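Side-chain contact in Xyn30D (Paenibacillus barcinonensis, PDB 4QB6), which probably hydrolyses glucuronoxylan as a family 30 endo-xylanase, this piece being its attached calcium-binding CBM35 module, which binds aldouronic acid: residues Ile106-Gly110 with Thr111-Ser115. Residues are numbered along the deposited sequence; the frame is centred on the assembly and turned at random.
Sequences IYVNG and TKVLS
Val-108 and Thr-111 pair through both backbone N-H groups across the type I' turn of a tight antiparallel hairpin, and two residues further on a classic beta bulge sets Val-113 and Leu-114 together opposite Ile-106. The bulge shows in one carbonyl: Ile-106 O takes Val-113 N at 2.8 Å and Leu-114 N at 3.2 Å, both in the carbonyl plane, while Ile-106 N returns a bond to Leu-114 O. Gly-110 suits the turn because it lacks a CB, which at its backbone angles would be pressed against the carbonyl O of Asn-109.

Between these pairs Tyr-107 faces Lys-112. With CG anti to its own carbonyl carbon (chi1 -64°), the tyrosine ring slants across the lysine chain: Lys-112 CB sits over one face, offset toward the rim and 4.0 Å from the Tyr-107 ring centroid in a CH-pi contact, and Lys-112 CE reaches the phenol end, 3.4 Å from Tyr-107 OH. Replacing this tyrosine by an alanine would probably leave the aliphatic part of Lys-112 without its aromatic support and more mobile. On the face of Ile-106, Val-108 and Leu-114 the contacts are mostly apolar. Ile-106 and Leu-114 lie side by side, their CD1 methyls 3.9 Å apart, and Val-113, displaced by the bulge, comes in from the side to bring CG2 within 3.8 Å of Val-108 CG2.

Lys-112 NZ forms a salt bridge with Asp-105, and Arg-145 makes a cation-pi contact with Tyr-107. Strand 111-119 is outermost in its five-stranded sheet, strand 102-108 separating it from strand 140-149; Ile-106 and Leu-114 both pack on Ile-133 of strand 128-137, joining this hairpin to the opposing sheet of the beta-sandwich.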
loop_
_atom_site.group_PDB
_atom_site.type_symbol
_atom_site.label_atom_id
_atom_site.label_comp_id
_atom_site.label_asym_id
_atom_site.label_seq_id
_atom_site.Cartn_x
_atom_site.Cartn_y
_atom_site.Cartn_z
ATOM N N ILE A 106 -1.942 6.439 -6.493
ATOM C CA ILE A 106 -2.536 6.405 -5.153
ATOM C C ILE A 106 -3.769 7.284 -5.134
ATOM O O ILE A 106 -3.708 8.467 -5.510
ATOM C CB ILE A 106 -1.508 6.812 -4.076
ATOM C CG1 ILE A 106 -0.243 5.932 -4.279
ATOM C CG2 ILE A 106 -2.123 6.741 -2.686
ATOM C CD1 ILE A 106 0.708 5.770 -3.139
ATOM N N TYR A 107 -4.887 6.698 -4.728
ATOM C CA TYR A 107 -6.197 7.333 -4.641
ATOM C C TYR A 107 -6.597 7.393 -3.193
ATOM O O TYR A 107 -6.346 6.465 -2.439
ATOM C CB TYR A 107 -7.246 6.507 -5.398
ATOM C CG TYR A 107 -7.063 6.371 -6.896
ATOM C CD1 TYR A 107 -6.071 5.547 -7.436
ATOM C CD2 TYR A 107 -7.905 7.035 -7.775
ATOM C CE1 TYR A 107 -5.913 5.411 -8.811
ATOM C CE2 TYR A 107 -7.742 6.901 -9.145
ATOM C CZ TYR A 107 -6.736 6.090 -9.628
ATOM O OH TYR A 107 -6.572 5.925 -11.004
ATOM N N VAL A 108 -7.172 8.525 -2.802
ATOM C CA VAL A 108 -7.755 8.685 -1.487
ATOM C C VAL A 108 -9.211 9.102 -1.667
ATOM O O VAL A 108 -9.521 10.056 -2.401
ATOM C CB VAL A 108 -6.997 9.707 -0.625
ATOM C CG1 VAL A 108 -7.778 10.058 0.642
ATOM C CG2 VAL A 108 -5.598 9.191 -0.305
ATOM N N ASN A 109 -10.122 8.332 -1.073
ATOM C CA ASN A 109 -11.567 8.600 -1.194
ATOM C C ASN A 109 -12.003 8.737 -2.644
ATOM O O ASN A 109 -12.844 9.600 -2.999
ATOM C CB ASN A 109 -11.980 9.824 -0.347
ATOM C CG ASN A 109 -11.704 9.621 1.128
ATOM O OD1 ASN A 109 -11.146 10.493 1.857
ATOM N ND2 ASN A 109 -12.042 8.478 1.583
ATOM N N GLY A 110 -11.445 7.894 -3.512
ATOM C CA GLY A 110 -11.848 7.829 -4.905
ATOM C C GLY A 110 -11.187 8.793 -5.845
ATOM O O GLY A 110 -11.469 8.747 -7.052
ATOM N N THR A 111 -10.321 9.668 -5.355
ATOM C CA THR A 111 -9.672 10.680 -6.188
ATOM C C THR A 111 -8.185 10.367 -6.255
ATOM O O THR A 111 -7.559 10.130 -5.210
ATOM C CB THR A 111 -9.854 12.091 -5.591
ATOM O OG1 THR A 111 -11.253 12.419 -5.546
ATOM C CG2 THR A 111 -9.118 13.143 -6.426
ATOM N N LYS A 112 -7.592 10.410 -7.449
ATOM C CA LYS A 112 -6.158 10.206 -7.568
ATOM C C LYS A 112 -5.415 11.376 -6.976
ATOM O O LYS A 112 -5.681 12.528 -7.346
ATOM C CB LYS A 112 -5.748 10.018 -9.035
ATOM C CG LYS A 112 -4.330 9.480 -9.151
ATOM C CD LYS A 112 -3.749 9.450 -10.566
ATOM C CE LYS A 112 -4.605 8.676 -11.529
ATOM N NZ LYS A 112 -3.951 8.678 -12.857
ATOM N N VAL A 113 -4.515 11.113 -6.037
ATOM C CA VAL A 113 -3.752 12.167 -5.379
ATOM C C VAL A 113 -2.247 12.055 -5.538
ATOM O O VAL A 113 -1.524 13.018 -5.283
ATOM C CB VAL A 113 -4.137 12.315 -3.891
ATOM C CG1 VAL A 113 -5.604 12.670 -3.752
ATOM C CG2 VAL A 113 -3.849 11.061 -3.110
ATOM N N LEU A 114 -1.753 10.894 -5.975
ATOM C CA LEU A 114 -0.355 10.742 -6.385
ATOM C C LEU A 114 -0.284 9.926 -7.636
ATOM O O LEU A 114 -0.872 8.845 -7.714
ATOM C CB LEU A 114 0.478 10.039 -5.322
ATOM C CG LEU A 114 0.434 10.639 -3.927
ATOM C CD1 LEU A 114 1.063 9.694 -2.953
ATOM C CD2 LEU A 114 1.218 11.943 -3.940
ATOM N N SER A 115 0.461 10.408 -8.615
ATOM C CA SER A 115 0.583 9.715 -9.883
ATOM C C SER A 115 1.953 9.077 -9.986
ATOM O O SER A 115 2.973 9.739 -9.803
ATOM C CB SER A 115 0.368 10.723 -11.004
ATOM O OG SER A 115 0.811 10.246 -12.251
#